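Local coordinates for protein glycosyltransferase (Streptomyces viridochromogenes, PDB 2IUY) that probably transfers a sugar from a nucleotide-activated donor, as a retaining GT4 enzyme of the GT-B fold, in the biosynthesis of the antibiotic avilamycin A, at residues R151-A156 against R224-L229; I145-A150 against V257-A262; H233-M238 against S264-V269. All blocks are in the same frame, centred on the assembly; numbering follows the deposited sequence.

Contact 1 of 3, residues R151-A156 against R224-L229; sequences RYRSAA and RRLDLL
Arg153 reaches across to helix 222-231 and grips Asp227 through NE, which lies 3.0 Å from OD1 in a nearly straight bond of 166°. OD1 sits almost in the guanidinium plane, yet the NE-H arrives from above the carboxylate plane, the two planes being turned 45° apart. A second, weak bond runs from NH2 to the same OD1, and NH2 also forms a salt bridge with Glu223, so two acids hold the group. The bend at chi2 (-73°) folds the arginine over Leu226, whose CD1 lies over one guanidinium face, 3.5 Å from NH1. Beside the salt bridge a water accepts from Arg153 N and donates to Leu226 O. The contact seats the loop that leads into the C-terminal Rossmann-like domain of the GT-B fold against a helix carrying Arg225, a UDP-binding residue. Leu226 CD2 wedges in between the backbone, 3.4 Å from Arg151 O, and the ring of Tyr152, 3.8 Å from Tyr152 CD1. At the ring edge Tyr152 CE1 approaches Arg225 NH1 at 4.0 Å. Tyr152 OH lies against Glu260 OE2, probably hydrogen-bonded though modelled implausibly close, and Arg225 NH2 forms a salt bridge with Glu260.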
loop_
_atom_site.group_PDB
_atom_site.type_symbol
_atom_site.label_atom_id
_atom_site.label_comp_id
_atom_site.label_asym_id
_atom_site.label_seq_id
_atom_site.Cartn_x
_atom_site.Cartn_y
_atom_site.Cartn_z
ATOM N N ARG A 151 -12.162 -5.450 -5.832
ATOM C CA ARG A 151 -10.999 -6.340 -5.787
ATOM C C ARG A 151 -10.950 -7.149 -4.494
ATOM O O ARG A 151 -10.089 -8.026 -4.361
ATOM C CB ARG A 151 -9.686 -5.556 -5.952
ATOM C CG ARG A 151 -9.419 -5.085 -7.383
ATOM C CD ARG A 151 -7.931 -4.864 -7.699
ATOM N NE ARG A 151 -7.777 -4.298 -9.052
ATOM C CZ ARG A 151 -7.542 -4.967 -10.192
ATOM N NH1 ARG A 151 -7.407 -6.286 -10.214
ATOM N NH2 ARG A 151 -7.454 -4.296 -11.347
ATOM N N TYR A 152 -11.825 -6.818 -3.541
ATOM C CA TYR A 152 -11.807 -7.438 -2.213
ATOM C C TYR A 152 -13.117 -8.151 -1.925
ATOM O O TYR A 152 -14.130 -7.962 -2.639
ATOM C CB TYR A 152 -11.426 -6.422 -1.102
ATOM C CG TYR A 152 -10.037 -5.873 -1.399
ATOM C CD1 TYR A 152 -8.873 -6.513 -0.926
ATOM C CD2 TYR A 152 -9.887 -4.773 -2.249
ATOM C CE1 TYR A 152 -7.602 -6.030 -1.281
ATOM C CE2 TYR A 152 -8.637 -4.305 -2.600
ATOM C CZ TYR A 152 -7.518 -4.922 -2.119
ATOM O OH TYR A 152 -6.319 -4.389 -2.517
ATOM N N ARG A 153 -13.085 -8.977 -0.882
ATOM C CA ARG A 153 -14.277 -9.670 -0.457
ATOM C C ARG A 153 -15.278 -8.670 0.118
ATOM O O ARG A 153 -14.921 -7.735 0.865
ATOM C CB ARG A 153 -13.966 -10.771 0.557
ATOM C CG ARG A 153 -13.070 -11.874 0.078
ATOM C CD ARG A 153 -13.733 -12.843 -0.908
ATOM N NE ARG A 153 -12.751 -13.843 -1.338
ATOM C CZ ARG A 153 -12.297 -13.990 -2.581
ATOM N NH1 ARG A 153 -12.775 -13.243 -3.579
ATOM N NH2 ARG A 153 -11.390 -14.941 -2.845
ATOM N N SER A 154 -16.531 -8.922 -0.213
ATOM C CA SER A 154 -17.623 -8.068 0.109
ATOM C C SER A 154 -18.437 -8.673 1.228
ATOM O O SER A 154 -18.251 -9.839 1.600
ATOM C CB SER A 154 -18.486 -7.896 -1.143
ATOM O OG SER A 154 -19.182 -9.105 -1.392
ATOM N N ALA A 155 -19.364 -7.894 1.772
ATOM C CA ALA A 155 -20.299 -8.404 2.790
ATOM C C ALA A 155 -21.110 -9.605 2.247
ATOM O O ALA A 155 -21.315 -10.601 2.957
ATOM C CB ALA A 155 -21.214 -7.295 3.280
ATOM N N ALA A 156 -21.507 -9.517 0.972
ATOM C CA ALA A 156 -22.273 -10.558 0.283
ATOM C C ALA A 156 -21.516 -11.891 0.077
ATOM O O ALA A 156 -22.139 -12.962 0.028
ATOM C CB ALA A 156 -22.800 -10.018 -1.045
ATOM N N ARG A 224 -6.143 -16.704 -1.918
ATOM C CA ARG A 224 -5.949 -16.954 -0.477
ATOM C C ARG A 224 -5.730 -15.645 0.283
ATOM O O ARG A 224 -6.283 -15.427 1.335
ATOM C CB ARG A 224 -4.839 -18.000 -0.171
ATOM C CG ARG A 224 -4.560 -18.072 1.358
ATOM C CD ARG A 224 -4.392 -19.422 2.046
ATOM N NE ARG A 224 -3.029 -19.817 1.899
ATOM C CZ ARG A 224 -2.193 -20.254 2.824
ATOM N NH1 ARG A 224 -2.515 -20.486 4.098
ATOM N NH2 ARG A 224 -0.981 -20.521 2.392
ATOM N N ARG A 225 -4.923 -14.773 -0.277
ATOM C CA ARG A 225 -4.687 -13.445 0.243
ATOM C C ARG A 225 -5.970 -12.666 0.644
ATOM O O ARG A 225 -6.069 -12.081 1.735
ATOM C CB ARG A 225 -3.931 -12.682 -0.816
ATOM C CG ARG A 225 -3.276 -11.445 -0.308
ATOM C CD ARG A 225 -2.964 -10.487 -1.446
ATOM N NE ARG A 225 -2.408 -9.296 -0.845
ATOM C CZ ARG A 225 -2.959 -8.087 -0.905
ATOM N NH1 ARG A 225 -4.067 -7.860 -1.608
ATOM N NH2 ARG A 225 -2.356 -7.108 -0.263
ATOM N N LEU A 226 -6.945 -12.691 -0.268
ATOM C CA LEU A 226 -8.237 -12.057 -0.101
ATOM C C LEU A 226 -9.074 -12.673 0.985
ATOM O O LEU A 226 -9.665 -11.954 1.786
ATOM C CB LEU A 226 -9.003 -12.174 -1.402
ATOM C CG LEU A 226 -8.479 -11.478 -2.634
ATOM C CD1 LEU A 226 -9.621 -11.621 -3.658
ATOM C CD2 LEU A 226 -8.065 -9.975 -2.361
ATOM N N ASP A 227 -9.138 -14.008 1.003
ATOM C CA ASP A 227 -9.846 -14.716 2.066
ATOM C C ASP A 227 -9.218 -14.444 3.439
ATOM O O ASP A 227 -9.940 -14.218 4.407
ATOM C CB ASP A 227 -9.851 -16.226 1.816
ATOM C CG ASP A 227 -10.679 -16.625 0.590
ATOM O OD1 ASP A 227 -11.775 -16.054 0.407
ATOM O OD2 ASP A 227 -10.238 -17.532 -0.168
ATOM N N LEU A 228 -7.887 -14.466 3.527
ATOM C CA LEU A 228 -7.191 -14.176 4.805
ATOM C C LEU A 228 -7.544 -12.783 5.323
ATOM O O LEU A 228 -7.875 -12.591 6.494
ATOM C CB LEU A 228 -5.666 -14.329 4.619
ATOM C CG LEU A 228 -5.103 -15.757 4.513
ATOM C CD1 LEU A 228 -3.582 -15.698 4.231
ATOM C CD2 LEU A 228 -5.379 -16.548 5.785
ATOM N N LEU A 229 -7.500 -11.810 4.419
ATOM C CA LEU A 229 -7.845 -10.414 4.745
ATOM C C LEU A 229 -9.235 -10.275 5.365
ATOM O O LEU A 229 -9.419 -9.574 6.371
ATOM C CB LEU A 229 -7.755 -9.549 3.485
ATOM C CG LEU A 229 -6.644 -8.530 3.217
ATOM C CD1 LEU A 229 -5.608 -8.282 4.325
ATOM C CD2 LEU A 229 -6.025 -8.671 1.800
HETATM O O HOH W 1 -10.524 -9.540 0.783
#

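Contact 2 of 3, residues I145-A150 against V257-A262; sequences IPVDPA and VVSEAA
Ser259 turns its hydroxyl side toward Val147 and Ile145, yet no hydrogen bond crosses this buried contact. The CB of Ser259 and the CB of Val147 face each other at 4.0 Å, and Ser259 OG stands equally far, 4.0 Å, from Ile145 CG2. With chi1 at 59°, OG lies between the backbone N and the carbonyl carbon of its own residue, close to the helix backbone, where it is hydrogen-bonded to Thr256 O three residues back. That bond satisfies the buried hydroxyl within its own helix and lets the serine meet two branched aliphatic side chains as a small, compact surface. Val147 sets both methyls against one carbonyl, CG1 and CG2 each 3.9 Å from Ser259 O. Its CG2, anti to the backbone N of Val147, also meets the backbone N and the CG of Glu260, each at 4.3 Å. In the GT-B fold this joins the segment linking the two Rossmann-like domains to helix 256-263 of the C-terminal domain, whose Val257 and Glu260 bind UDP. The carboxylate of Glu260 faces Tyr152 and Arg225 of contact 1. Farther along, the linker makes an Asx turn, Asp148 OD1 accepting from Ala150 N. Trp319 of helix 308-319 packs on Ser259 and shares a backbone hydrogen bond with Val147, while Pro146 rests on Ile324 of helix 321-336.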
loop_
_atom_site.group_PDB
_atom_site.type_symbol
_atom_site.label_atom_id
_atom_site.label_comp_id
_atom_site.label_asym_id
_atom_site.label_seq_id
_atom_site.Cartn_x
_atom_site.Cartn_y
_atom_site.Cartn_z
ATOM N N ILE A 145 -3.662 5.987 0.271
ATOM C CA ILE A 145 -3.757 4.808 -0.607
ATOM C C ILE A 145 -5.223 4.442 -0.866
ATOM O O ILE A 145 -6.030 4.367 0.080
ATOM C CB ILE A 145 -2.966 3.612 -0.058
ATOM C CG1 ILE A 145 -1.441 3.911 -0.033
ATOM C CG2 ILE A 145 -3.297 2.362 -0.799
ATOM C CD1 ILE A 145 -0.670 2.880 0.805
ATOM N N PRO A 146 -5.575 4.260 -2.160
ATOM C CA PRO A 146 -6.918 3.883 -2.574
ATOM C C PRO A 146 -7.130 2.377 -2.499
ATOM O O PRO A 146 -6.174 1.593 -2.548
ATOM C CB PRO A 146 -6.949 4.311 -4.054
ATOM C CG PRO A 146 -5.574 4.129 -4.542
ATOM C CD PRO A 146 -4.684 4.464 -3.322
ATOM N N VAL A 147 -8.389 1.999 -2.407
ATOM C CA VAL A 147 -8.752 0.630 -2.446
ATOM C C VAL A 147 -10.046 0.511 -3.294
ATOM O O VAL A 147 -10.977 1.296 -3.131
ATOM C CB VAL A 147 -8.824 0.083 -0.973
ATOM C CG1 VAL A 147 -10.045 0.564 -0.157
ATOM C CG2 VAL A 147 -8.560 -1.327 -0.946
ATOM N N ASP A 148 -10.069 -0.449 -4.222
ATOM C CA ASP A 148 -11.269 -0.767 -5.005
ATOM C C ASP A 148 -11.975 -1.961 -4.355
ATOM O O ASP A 148 -11.472 -3.116 -4.418
ATOM C CB ASP A 148 -10.846 -1.085 -6.448
ATOM C CG ASP A 148 -12.017 -1.453 -7.367
ATOM O OD1 ASP A 148 -13.208 -1.376 -6.970
ATOM O OD2 ASP A 148 -11.718 -1.819 -8.529
ATOM N N PRO A 149 -13.153 -1.705 -3.761
ATOM C CA PRO A 149 -13.878 -2.776 -3.104
ATOM C C PRO A 149 -14.129 -3.980 -3.995
ATOM O O PRO A 149 -14.160 -5.100 -3.459
ATOM C CB PRO A 149 -15.199 -2.133 -2.659
ATOM C CG PRO A 149 -14.976 -0.624 -2.756
ATOM C CD PRO A 149 -13.821 -0.393 -3.663
ATOM N N ALA A 150 -14.268 -3.784 -5.314
ATOM C CA ALA A 150 -14.494 -4.906 -6.254
ATOM C C ALA A 150 -13.345 -5.892 -6.225
ATOM O O ALA A 150 -13.511 -7.038 -6.569
ATOM C CB ALA A 150 -14.742 -4.405 -7.727
ATOM N N VAL A 257 -1.998 -2.265 3.659
ATOM C CA VAL A 257 -2.725 -3.352 4.359
ATOM C C VAL A 257 -3.880 -2.823 5.211
ATOM O O VAL A 257 -4.830 -3.537 5.435
ATOM C CB VAL A 257 -1.784 -4.237 5.262
ATOM C CG1 VAL A 257 -1.445 -3.523 6.617
ATOM C CG2 VAL A 257 -2.387 -5.640 5.464
ATOM N N VAL A 258 -3.794 -1.567 5.657
ATOM C CA VAL A 258 -4.860 -0.962 6.471
ATOM C C VAL A 258 -6.179 -0.833 5.668
ATOM O O VAL A 258 -7.258 -1.266 6.130
ATOM C CB VAL A 258 -4.435 0.422 7.071
ATOM C CG1 VAL A 258 -5.627 1.130 7.838
ATOM C CG2 VAL A 258 -3.270 0.279 8.041
ATOM N N SER A 259 -6.086 -0.230 4.476
ATOM C CA SER A 259 -7.257 -0.040 3.614
ATOM C C SER A 259 -7.770 -1.374 3.102
ATOM O O SER A 259 -8.985 -1.566 2.954
ATOM C CB SER A 259 -6.966 0.955 2.453
ATOM O OG SER A 259 -5.885 0.471 1.674
ATOM N N GLU A 260 -6.841 -2.301 2.849
ATOM C CA GLU A 260 -7.151 -3.668 2.391
ATOM C C GLU A 260 -7.917 -4.478 3.423
ATOM O O GLU A 260 -8.920 -5.082 3.086
ATOM C CB GLU A 260 -5.883 -4.408 1.954
ATOM C CG GLU A 260 -5.372 -3.750 0.678
ATOM C CD GLU A 260 -4.282 -4.497 -0.012
ATOM O OE1 GLU A 260 -3.221 -4.667 0.598
ATOM O OE2 GLU A 260 -4.498 -4.896 -1.194
ATOM N N ALA A 261 -7.432 -4.496 4.661
ATOM C CA ALA A 261 -8.151 -5.167 5.727
ATOM C C ALA A 261 -9.543 -4.586 5.865
ATOM O O ALA A 261 -10.511 -5.307 5.839
ATOM C CB ALA A 261 -7.337 -5.087 7.072
ATOM N N ALA A 262 -9.651 -3.263 5.989
ATOM C CA ALA A 262 -10.918 -2.660 6.358
ATOM C C ALA A 262 -11.959 -2.806 5.248
ATOM O O ALA A 262 -13.124 -3.150 5.503
ATOM C CB ALA A 262 -10.704 -1.186 6.732
#

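Contact 3 of 3, residues H233-M238 against S264-V269; sequences HAVLAM and SGTPVV
Strands 234-237 and 268-270 are parallel neighbours in the sheet of the C-terminal Rossmann-like domain, joined through helix 256-263 as a beta-alpha-beta crossover. Val235 N donates to Pro267 O at 3.0 Å, Val235 O accepts from Val269 N at 2.8 Å, and Ala237 N closes the ladder on Val269 O at 2.9 Å. Val235 thus spends both N-H and C=O on one partner segment, Pro267 just before the strand and Val269 within it. Leu236 and Val269 lie side by side on one face; with chi1 at -52°, Leu236 CG swings beside the backbone N and CD2 comes to 3.8 Å from Val269 CB. Phe183 of helix 177-187 touches both. The other face carries Val235, Ala237 and Val268, with Val268 CG1 4.1 Å from Ala237 CB, packed against Val257 and Ala261 of helix 256-263. That helix ends in a Schellman motif at Gly265, after which Thr266 lays CG2 3.8 Å from Val235 CG2 while its OG1 is hydrogen-bonded to Leu229 O. Met238, a selenomethionine, folds back through its bent chain, SE 3.8 Å from Val269 O. Backbone bonds therefore set the strand register, while apolar side chains on both faces bind the sheet to its helices.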
loop_
_atom_site.group_PDB
_atom_site.type_symbol
_atom_site.label_atom_id
_atom_site.label_comp_id
_atom_site.label_asym_id
_atom_site.label_seq_id
_atom_site.Cartn_x
_atom_site.Cartn_y
_atom_site.Cartn_z
ATOM N N HIS A 233 -9.724 -12.253 12.385
ATOM C CA HIS A 233 -10.338 -11.475 13.457
ATOM C C HIS A 233 -9.897 -9.978 13.423
ATOM O O HIS A 233 -10.703 -9.047 13.587
ATOM C CB HIS A 233 -10.064 -12.159 14.812
ATOM C CG HIS A 233 -10.751 -11.500 15.967
ATOM N ND1 HIS A 233 -11.966 -11.933 16.451
ATOM C CD2 HIS A 233 -10.424 -10.411 16.703
ATOM C CE1 HIS A 233 -12.356 -11.145 17.440
ATOM N NE2 HIS A 233 -11.444 -10.206 17.609
ATOM N N ALA A 234 -8.602 -9.739 13.203
ATOM C CA ALA A 234 -8.099 -8.382 13.103
ATOM C C ALA A 234 -6.791 -8.473 12.383
ATOM O O ALA A 234 -6.186 -9.530 12.356
ATOM C CB ALA A 234 -7.897 -7.693 14.517
ATOM N N VAL A 235 -6.381 -7.353 11.789
ATOM C CA VAL A 235 -5.063 -7.247 11.157
ATOM C C VAL A 235 -4.203 -6.387 12.070
ATOM O O VAL A 235 -4.690 -5.448 12.671
ATOM C CB VAL A 235 -5.185 -6.654 9.710
ATOM C CG1 VAL A 235 -3.844 -6.081 9.218
ATOM C CG2 VAL A 235 -5.724 -7.751 8.743
ATOM N N LEU A 236 -2.935 -6.734 12.175
ATOM C CA LEU A 236 -1.974 -6.056 13.025
ATOM C C LEU A 236 -0.956 -5.383 12.099
ATOM O O LEU A 236 -0.229 -6.049 11.326
ATOM C CB LEU A 236 -1.284 -7.077 13.945
ATOM C CG LEU A 236 -2.151 -8.029 14.792
ATOM C CD1 LEU A 236 -1.255 -8.830 15.829
ATOM C CD2 LEU A 236 -3.294 -7.301 15.539
ATOM N N ALA A 237 -0.950 -4.060 12.140
ATOM C CA ALA A 237 -0.016 -3.247 11.344
ATOM C C ALA A 237 0.895 -2.540 12.332
ATOM O O ALA A 237 0.550 -1.495 12.874
ATOM C CB ALA A 237 -0.805 -2.231 10.501
HETATM N N MSE A 238 2.067 -3.125 12.577
HETATM C CA MSE A 238 2.857 -2.801 13.788
HETATM C C MSE A 238 4.203 -2.208 13.472
HETATM O O MSE A 238 5.168 -2.494 14.158
HETATM C CB MSE A 238 3.057 -4.079 14.619
HETATM C CG MSE A 238 1.767 -4.834 14.965
HETATM SE SE MSE A 238 0.556 -3.862 16.085
HETATM C CE MSE A 238 1.559 -4.037 17.798
ATOM N N SER A 264 -12.104 -5.174 3.360
ATOM C CA SER A 264 -12.484 -6.600 3.407
ATOM C C SER A 264 -13.293 -6.903 4.673
ATOM O O SER A 264 -13.546 -8.069 4.967
ATOM C CB SER A 264 -11.273 -7.537 3.373
ATOM O OG SER A 264 -10.415 -7.248 2.280
ATOM N N GLY A 265 -13.692 -5.853 5.399
ATOM C CA GLY A 265 -14.479 -6.004 6.634
ATOM C C GLY A 265 -13.694 -6.386 7.877
ATOM O O GLY A 265 -14.219 -7.076 8.748
ATOM N N THR A 266 -12.427 -5.977 7.954
ATOM C CA THR A 266 -11.522 -6.401 9.030
ATOM C C THR A 266 -10.871 -5.201 9.721
ATOM O O THR A 266 -10.150 -4.413 9.087
ATOM C CB THR A 266 -10.449 -7.448 8.512
ATOM O OG1 THR A 266 -11.147 -8.609 8.030
ATOM C CG2 THR A 266 -9.376 -7.880 9.626
ATOM N N PRO A 267 -11.069 -5.100 11.038
ATOM C CA PRO A 267 -10.537 -3.961 11.780
ATOM C C PRO A 267 -9.019 -4.131 11.967
ATOM O O PRO A 267 -8.464 -5.201 11.686
ATOM C CB PRO A 267 -11.307 -4.030 13.116
ATOM C CG PRO A 267 -11.479 -5.552 13.336
ATOM C CD PRO A 267 -11.728 -6.100 11.924
ATOM N N VAL A 268 -8.368 -3.088 12.462
ATOM C CA VAL A 268 -6.914 -3.037 12.466
ATOM C C VAL A 268 -6.443 -2.606 13.827
ATOM O O VAL A 268 -6.934 -1.654 14.370
ATOM C CB VAL A 268 -6.373 -2.065 11.359
ATOM C CG1 VAL A 268 -4.832 -2.019 11.369
ATOM C CG2 VAL A 268 -6.878 -2.507 9.981
ATOM N N VAL A 269 -5.499 -3.339 14.392
ATOM C CA VAL A 269 -4.697 -2.801 15.491
ATOM C C VAL A 269 -3.347 -2.365 14.911
ATOM O O VAL A 269 -2.706 -3.144 14.252
ATOM C CB VAL A 269 -4.435 -3.872 16.579
ATOM C CG1 VAL A 269 -3.414 -3.330 17.644
ATOM C CG2 VAL A 269 -5.730 -4.322 17.186
#

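Contacts 2 and 3 are buried, contact 1 only partly, and the chemistry changes accordingly. Contact 3 lies within the C-terminal sheet and relies on backbone bonds; contact 2 is purely van der Waals; contact 1, the least buried, adds a salt bridge and a water. Helix 256-263 is shared by contacts 2 and 3, as one side of the former and the crossover of the latter, and its Glu260 ties it to contact 1. Residues 145-150 and 151-156 are consecutive, and since 224-229 precedes 257-262, contact 1 is nested inside the chain loop closed by contact 2. Arg225, Val257 and Glu260 belong to the UDP site. Tyr152 and Leu229 of contact 1 both pack on Ser264 of contact 3.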